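Local coordinates for protein histidyl-trna synthetase (Thermus thermophilus, PDB 1ADY) that catalyses the ATP-dependent attachment of histidine to its cognate tRNA, releasing AMP and diphosphate, as a homodimeric class II aminoacyl-tRNA synthetase, at residues Glu199-Arg204 with Gly260-Val265; Gly285-Gly290 with Pro301-Ala306. All blocks are in the same frame, centred on the assembly; numbering follows the deposited sequence.

How the interactions relate
The two contacts lie in series along the chain. Interaction 1 closes before interaction 2 opens, and they are about 14 Å apart, centre to centre. Residues 199-204 sit between helices 192-197 and 211-220, in the part of the chain inserted between the two catalytic regions. Residues 260-265 lead into strand 267-272. Interaction 2 pairs strands 281-287 and 302-308, neighbours in the large mixed sheet, and strand 281-287 also pairs with 267-272. The contacts meet directly: Val265 N lies 2.9 Å from Arg287 O, a probable hydrogen bond. Both contacts border the bound histidyl-adenylate. In interaction 1 it is met by 260-265, whose Asp262 also meets the inserted segment.

Interaction 1. Residues Glu199-Arg204 with Gly260-Val265; sequences EENPMR and GLDYYV. With HAM (histidyl-adenosine monophosphate), chain F.
Arg204 and Asp262 form the charged pair of this contact, with NH2 of Arg204 2.6 Å from Asp262 OD1. The position of NH2 is less certain than the rest. As modelled, OD1 lies over one face of the guanidinium, with the planes 25° apart. The arginine reaches Asp262 because its chain is extended from CG to NE (chi2 -167°, chi3 166°). With an alanine in place of Arg204, the Asp262 carboxylate would probably lose this counter-charge, and a gap would open beside Gly260.

The Asn201 and Asp262 side chains come towards each other from opposite directions, amide and carboxylate nearly perpendicular. Asn201 ND2 is 2.7 Å from Asp262 OD1, but the angle is too poor for a hydrogen bond.

The bonds to histidyl-adenylate come from the next two residues. The ligand amino N donates to Tyr263 OH at 2.6 Å, and Tyr264 OH donates to imidazole ND1 at 2.8 Å. Tyr263 CE1 rests over the centre of the Tyr264 ring. Thr83 also bonds to Tyr263 OH. The GLDYY sequence is a motif characteristic of histidyl-tRNA synthetases. Its polar chemistry is thus divided: Asp262 faces the inserted segment, while both tyrosines read the histidyl group.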
loop_
_atom_site.group_PDB
_atom_site.type_symbol
_atom_site.label_atom_id
_atom_site.label_comp_id
_atom_site.label_asym_id
_atom_site.label_seq_id
_atom_site.Cartn_x
_atom_site.Cartn_y
_atom_site.Cartn_z
ATOM N N GLU A 199 27.465 -27.220 4.931
ATOM C CA GLU A 199 27.382 -27.466 6.365
ATOM C C GLU A 199 25.950 -27.567 6.861
ATOM O O GLU A 199 25.597 -28.512 7.567
ATOM C CB GLU A 199 28.128 -26.381 7.138
ATOM C CG GLU A 199 29.638 -26.462 6.992
ATOM C CD GLU A 199 30.201 -27.767 7.527
ATOM O OE1 GLU A 199 30.004 -28.053 8.728
ATOM O OE2 GLU A 199 30.833 -28.509 6.745
ATOM N N GLU A 200 25.134 -26.574 6.532
ATOM C CA GLU A 200 23.739 -26.589 6.948
ATOM C C GLU A 200 22.808 -26.430 5.762
ATOM O O GLU A 200 22.861 -25.431 5.047
ATOM C CB GLU A 200 23.456 -25.516 7.996
ATOM C CG GLU A 200 23.983 -25.863 9.379
ATOM C CD GLU A 200 23.141 -25.269 10.500
ATOM O OE1 GLU A 200 22.809 -24.064 10.433
ATOM O OE2 GLU A 200 22.806 -26.011 11.449
ATOM N N ASN A 201 21.959 -27.433 5.566
ATOM C CA ASN A 201 20.994 -27.456 4.474
ATOM C C ASN A 201 21.686 -27.446 3.107
ATOM O O ASN A 201 21.526 -26.510 2.317
ATOM C CB ASN A 201 20.023 -26.281 4.600
ATOM C CG ASN A 201 18.875 -26.379 3.631
ATOM O OD1 ASN A 201 18.267 -27.438 3.484
ATOM N ND2 ASN A 201 18.572 -25.278 2.960
ATOM N N PRO A 202 22.453 -28.507 2.808
ATOM C CA PRO A 202 23.193 -28.669 1.552
ATOM C C PRO A 202 22.360 -28.495 0.282
ATOM O O PRO A 202 22.892 -28.086 -0.745
ATOM C CB PRO A 202 23.735 -30.089 1.667
ATOM C CG PRO A 202 23.992 -30.211 3.120
ATOM C CD PRO A 202 22.736 -29.633 3.714
ATOM N N MET A 203 21.064 -28.786 0.359
ATOM C CA MET A 203 20.161 -28.660 -0.789
ATOM C C MET A 203 20.359 -27.381 -1.585
ATOM O O MET A 203 20.207 -27.370 -2.807
ATOM C CB MET A 203 18.704 -28.719 -0.340
ATOM C CG MET A 203 18.207 -30.096 0.001
ATOM S SD MET A 203 16.501 -30.024 0.567
ATOM C CE MET A 203 16.759 -29.866 2.306
ATOM N N ARG A 204 20.699 -26.305 -0.883
ATOM C CA ARG A 204 20.912 -25.004 -1.506
ATOM C C ARG A 204 21.948 -25.037 -2.622
ATOM O O ARG A 204 21.822 -24.317 -3.616
ATOM C CB ARG A 204 21.320 -23.981 -0.451
ATOM C CG ARG A 204 20.270 -23.774 0.607
ATOM C CD ARG A 204 20.555 -22.551 1.452
ATOM N NE ARG A 204 19.379 -22.198 2.237
ATOM C CZ ARG A 204 18.237 -21.758 1.712
ATOM N NH1 ARG A 204 18.107 -21.603 0.400
ATOM N NH2 ARG A 204 17.203 -21.508 2.502
ATOM N N GLY A 260 13.787 -21.299 -2.551
ATOM C CA GLY A 260 14.702 -20.399 -1.869
ATOM C C GLY A 260 14.465 -20.233 -0.377
ATOM O O GLY A 260 15.124 -19.413 0.266
ATOM N N LEU A 261 13.534 -21.002 0.181
ATOM C CA LEU A 261 13.225 -20.900 1.600
ATOM C C LEU A 261 13.202 -22.273 2.268
ATOM O O LEU A 261 12.694 -23.239 1.699
ATOM C CB LEU A 261 11.897 -20.162 1.793
ATOM C CG LEU A 261 11.844 -18.759 1.168
ATOM C CD1 LEU A 261 11.507 -18.827 -0.315
ATOM C CD2 LEU A 261 10.807 -17.918 1.877
ATOM N N ASP A 262 13.744 -22.347 3.483
ATOM C CA ASP A 262 13.826 -23.597 4.237
ATOM C C ASP A 262 12.588 -24.086 4.971
ATOM O O ASP A 262 12.606 -25.197 5.500
ATOM C CB ASP A 262 14.983 -23.544 5.235
ATOM C CG ASP A 262 16.333 -23.618 4.566
ATOM O OD1 ASP A 262 16.368 -23.841 3.332
ATOM O OD2 ASP A 262 17.355 -23.458 5.278
ATOM N N TYR A 263 11.533 -23.277 5.044
ATOM C CA TYR A 263 10.324 -23.705 5.750
ATOM C C TYR A 263 9.443 -24.657 4.940
ATOM O O TYR A 263 8.472 -25.219 5.457
ATOM C CB TYR A 263 9.516 -22.503 6.268
ATOM C CG TYR A 263 9.104 -21.475 5.230
ATOM C CD1 TYR A 263 8.333 -21.832 4.121
ATOM C CD2 TYR A 263 9.445 -20.138 5.384
ATOM C CE1 TYR A 263 7.912 -20.880 3.198
ATOM C CE2 TYR A 263 9.030 -19.180 4.467
ATOM C CZ TYR A 263 8.261 -19.557 3.378
ATOM O OH TYR A 263 7.838 -18.607 2.474
ATOM N N TYR A 264 9.796 -24.833 3.670
ATOM C CA TYR A 264 9.056 -25.706 2.771
ATOM C C TYR A 264 9.141 -27.178 3.116
ATOM O O TYR A 264 10.213 -27.709 3.414
ATOM C CB TYR A 264 9.521 -25.517 1.329
ATOM C CG TYR A 264 9.040 -24.234 0.723
ATOM C CD1 TYR A 264 7.688 -24.040 0.443
ATOM C CD2 TYR A 264 9.926 -23.201 0.442
ATOM C CE1 TYR A 264 7.234 -22.847 -0.102
ATOM C CE2 TYR A 264 9.482 -22.006 -0.103
ATOM C CZ TYR A 264 8.139 -21.838 -0.373
ATOM O OH TYR A 264 7.714 -20.663 -0.934
ATOM N N VAL A 265 7.994 -27.835 3.038
ATOM C CA VAL A 265 7.881 -29.260 3.295
ATOM C C VAL A 265 6.836 -29.778 2.301
ATOM O O VAL A 265 5.747 -29.212 2.177
ATOM C CB VAL A 265 7.470 -29.558 4.768
ATOM C CG1 VAL A 265 6.053 -29.113 5.039
ATOM C CG2 VAL A 265 7.625 -31.025 5.071
HETATM P P HAM F . 10.156 -16.346 -3.233
HETATM O O1P HAM F . 11.165 -15.895 -2.251
HETATM O O2P HAM F . 10.595 -17.433 -4.133
HETATM O O3P HAM F . 8.825 -16.725 -2.414
HETATM O "O5'" HAM F . 9.727 -15.173 -4.232
HETATM C "C5'" HAM F . 8.515 -15.314 -4.972
HETATM C "C4'" HAM F . 8.420 -14.294 -6.091
HETATM O "O4'" HAM F . 8.758 -12.990 -5.592
HETATM C "C3'" HAM F . 9.427 -14.562 -7.191
HETATM O "O3'" HAM F . 9.007 -15.523 -8.162
HETATM C "C2'" HAM F . 9.465 -13.194 -7.843
HETATM O "O2'" HAM F . 8.348 -12.975 -8.727
HETATM C "C1'" HAM F . 9.398 -12.259 -6.644
HETATM N N9 HAM F . 10.698 -11.742 -6.170
HETATM C C8 HAM F . 11.532 -12.302 -5.275
HETATM N N7 HAM F . 12.673 -11.611 -5.156
HETATM C C5 HAM F . 12.494 -10.601 -6.009
HETATM C C6 HAM F . 13.437 -9.595 -6.273
HETATM N N6 HAM F . 14.599 -9.589 -5.678
HETATM N N1 HAM F . 13.057 -8.641 -7.149
HETATM C C2 HAM F . 11.865 -8.690 -7.744
HETATM N N3 HAM F . 10.984 -9.667 -7.523
HETATM C C4 HAM F . 11.296 -10.636 -6.631
HETATM C C HAM F . 8.240 -16.272 -1.185
HETATM O O HAM F . 8.509 -15.165 -0.750
HETATM C CA HAM F . 7.317 -17.181 -0.378
HETATM N N HAM F . 7.063 -16.616 0.933
HETATM C CB HAM F . 5.990 -17.404 -1.119
HETATM C CG HAM F . 5.036 -18.283 -0.369
HETATM C CD2 HAM F . 3.831 -18.018 0.189
HETATM N ND1 HAM F . 5.338 -19.584 -0.027
HETATM C CE1 HAM F . 4.374 -20.070 0.733
HETATM N NE2 HAM F . 3.451 -19.140 0.886
#

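Interaction 2. Residues Gly285-Gly290 with Pro301-Ala306; sequences GGRYDG and PGVGFA. With HAM (histidyl-adenosine monophosphate), chain F.
Gly285 and Phe305 form a non-hydrogen-bonded antiparallel pair, CA atoms 3.9 Å apart, on strands whose segment axes run 176° apart and approach to 4.7 Å. Gly286 N donates to Gly304 O at 3.0 Å, and the return bond is weak. Further along, Tyr288 N donates to Gly302 O at 2.9 Å.

Gly302 also lies against the Tyr288 ring. Its carbonyl oxygen sits over the ring centre, and its CA makes a CH-pi contact with the same ring. Tyr288 CG stands between its backbone N and carbonyl carbon (chi1 48°), which turns the ring across the neighbouring strand. The other strand carries only a hydrogen at Gly302, which lets the ring come this close.

These strands belong to the antiparallel sheet of the class II catalytic domain. The GGRYDG sequence is a motif characteristic of histidyl-tRNA synthetases, and strand 302-308 leads into the helix of class II motif 3. The imidazole of the histidyl-adenylate packs here, with NE2 3.3 Å from Gly304 C and CE1 3.6 Å from Tyr288 CE2.

Arg287 bends at chi3 (-83°) so that NH1 meets the syn lone pair of Asp289 OD1 at 2.9 Å in a salt bridge. Its NH2 pairs with Asp140. Val303 CG2 lies over one face of the guanidinium, towards its NH2 end, and Pro301 CB lies at its edge. Gly302 N donates to the same Asp289 OD1 at 3.0 Å, from above the carboxylate plane.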
loop_
_atom_site.group_PDB
_atom_site.type_symbol
_atom_site.label_atom_id
_atom_site.label_comp_id
_atom_site.label_asym_id
_atom_site.label_seq_id
_atom_site.Cartn_x
_atom_site.Cartn_y
_atom_site.Cartn_z
ATOM N N GLY A 285 5.741 -20.880 -4.617
ATOM C CA GLY A 285 5.140 -21.199 -3.339
ATOM C C GLY A 285 5.268 -22.670 -3.018
ATOM O O GLY A 285 5.957 -23.406 -3.731
ATOM N N GLY A 286 4.586 -23.099 -1.961
ATOM C CA GLY A 286 4.637 -24.484 -1.543
ATOM C C GLY A 286 4.106 -24.653 -0.133
ATOM O O GLY A 286 3.687 -23.682 0.504
ATOM N N ARG A 287 4.107 -25.888 0.350
ATOM C CA ARG A 287 3.619 -26.190 1.684
ATOM C C ARG A 287 4.739 -25.884 2.669
ATOM O O ARG A 287 5.917 -25.939 2.307
ATOM C CB ARG A 287 3.188 -27.653 1.750
ATOM C CG ARG A 287 2.578 -28.081 3.064
ATOM C CD ARG A 287 1.762 -29.350 2.901
ATOM N NE ARG A 287 0.403 -29.085 2.423
ATOM C CZ ARG A 287 -0.590 -28.658 3.199
ATOM N NH1 ARG A 287 -0.379 -28.445 4.495
ATOM N NH2 ARG A 287 -1.805 -28.474 2.693
ATOM N N TYR A 288 4.380 -25.568 3.909
ATOM C CA TYR A 288 5.387 -25.200 4.903
ATOM C C TYR A 288 4.971 -25.529 6.329
ATOM O O TYR A 288 5.092 -24.701 7.238
ATOM C CB TYR A 288 5.695 -23.693 4.780
ATOM C CG TYR A 288 4.446 -22.830 4.717
ATOM C CD1 TYR A 288 3.782 -22.451 5.881
ATOM C CD2 TYR A 288 3.879 -22.477 3.491
ATOM C CE1 TYR A 288 2.583 -21.758 5.835
ATOM C CE2 TYR A 288 2.674 -21.781 3.433
ATOM C CZ TYR A 288 2.031 -21.428 4.612
ATOM O OH TYR A 288 0.820 -20.781 4.568
ATOM N N ASP A 289 4.461 -26.735 6.524
ATOM C CA ASP A 289 4.031 -27.168 7.850
ATOM C C ASP A 289 5.239 -27.101 8.786
ATOM O O ASP A 289 6.375 -27.303 8.353
ATOM C CB ASP A 289 3.492 -28.606 7.789
ATOM C CG ASP A 289 2.405 -28.793 6.722
ATOM O OD1 ASP A 289 2.011 -27.813 6.054
ATOM O OD2 ASP A 289 1.938 -29.936 6.553
ATOM N N GLY A 290 5.008 -26.767 10.050
ATOM C CA GLY A 290 6.116 -26.695 10.984
ATOM C C GLY A 290 6.624 -25.290 11.227
ATOM O O GLY A 290 7.161 -25.003 12.299
ATOM N N PRO A 301 -0.563 -26.613 9.676
ATOM C CA PRO A 301 -0.197 -26.901 8.287
ATOM C C PRO A 301 -0.585 -25.716 7.406
ATOM O O PRO A 301 -1.514 -24.973 7.744
ATOM C CB PRO A 301 -1.050 -28.129 7.957
ATOM C CG PRO A 301 -1.332 -28.748 9.313
ATOM C CD PRO A 301 -1.594 -27.545 10.161
ATOM N N GLY A 302 0.106 -25.536 6.286
ATOM C CA GLY A 302 -0.227 -24.430 5.409
ATOM C C GLY A 302 0.444 -24.474 4.053
ATOM O O GLY A 302 1.545 -25.018 3.907
ATOM N N VAL A 303 -0.236 -23.912 3.058
ATOM C CA VAL A 303 0.255 -23.835 1.685
ATOM C C VAL A 303 -0.032 -22.426 1.186
ATOM O O VAL A 303 -0.917 -21.742 1.707
ATOM C CB VAL A 303 -0.491 -24.795 0.723
ATOM C CG1 VAL A 303 0.496 -25.679 -0.005
ATOM C CG2 VAL A 303 -1.541 -25.604 1.451
ATOM N N GLY A 304 0.697 -21.998 0.165
ATOM C CA GLY A 304 0.473 -20.674 -0.382
ATOM C C GLY A 304 1.487 -20.298 -1.440
ATOM O O GLY A 304 2.408 -21.064 -1.723
ATOM N N PHE A 305 1.361 -19.093 -1.981
ATOM C CA PHE A 305 2.278 -18.638 -3.012
ATOM C C PHE A 305 2.407 -17.126 -2.957
ATOM O O PHE A 305 1.753 -16.470 -2.145
ATOM C CB PHE A 305 1.769 -19.055 -4.395
ATOM C CG PHE A 305 0.499 -18.360 -4.809
ATOM C CD1 PHE A 305 0.544 -17.143 -5.491
ATOM C CD2 PHE A 305 -0.742 -18.913 -4.508
ATOM C CE1 PHE A 305 -0.629 -16.484 -5.864
ATOM C CE2 PHE A 305 -1.923 -18.262 -4.878
ATOM C CZ PHE A 305 -1.865 -17.047 -5.558
ATOM N N ALA A 306 3.238 -16.587 -3.840
ATOM C CA ALA A 306 3.466 -15.159 -3.938
ATOM C C ALA A 306 4.138 -14.868 -5.270
ATOM O O ALA A 306 5.096 -15.537 -5.642
ATOM C CB ALA A 306 4.344 -14.690 -2.800
HETATM P P HAM F . 10.156 -16.346 -3.233
HETATM O O1P HAM F . 11.165 -15.895 -2.251
HETATM O O2P HAM F . 10.595 -17.433 -4.133
HETATM O O3P HAM F . 8.825 -16.725 -2.414
HETATM O "O5'" HAM F . 9.727 -15.173 -4.232
HETATM C "C5'" HAM F . 8.515 -15.314 -4.972
HETATM C "C4'" HAM F . 8.420 -14.294 -6.091
HETATM O "O4'" HAM F . 8.758 -12.990 -5.592
HETATM C "C3'" HAM F . 9.427 -14.562 -7.191
HETATM O "O3'" HAM F . 9.007 -15.523 -8.162
HETATM C "C2'" HAM F . 9.465 -13.194 -7.843
HETATM O "O2'" HAM F . 8.348 -12.975 -8.727
HETATM C "C1'" HAM F . 9.398 -12.259 -6.644
HETATM N N9 HAM F . 10.698 -11.742 -6.170
HETATM C C8 HAM F . 11.532 -12.302 -5.275
HETATM N N7 HAM F . 12.673 -11.611 -5.156
HETATM C C5 HAM F . 12.494 -10.601 -6.009
HETATM C C6 HAM F . 13.437 -9.595 -6.273
HETATM N N6 HAM F . 14.599 -9.589 -5.678
HETATM N N1 HAM F . 13.057 -8.641 -7.149
HETATM C C2 HAM F . 11.865 -8.690 -7.744
HETATM N N3 HAM F . 10.984 -9.667 -7.523
HETATM C C4 HAM F . 11.296 -10.636 -6.631
HETATM C C HAM F . 8.240 -16.272 -1.185
HETATM O O HAM F . 8.509 -15.165 -0.750
HETATM C CA HAM F . 7.317 -17.181 -0.378
HETATM N N HAM F . 7.063 -16.616 0.933
HETATM C CB HAM F . 5.990 -17.404 -1.119
HETATM C CG HAM F . 5.036 -18.283 -0.369
HETATM C CD2 HAM F . 3.831 -18.018 0.189
HETATM N ND1 HAM F . 5.338 -19.584 -0.027
HETATM C CE1 HAM F . 4.374 -20.070 0.733
HETATM N NE2 HAM F . 3.451 -19.140 0.886
#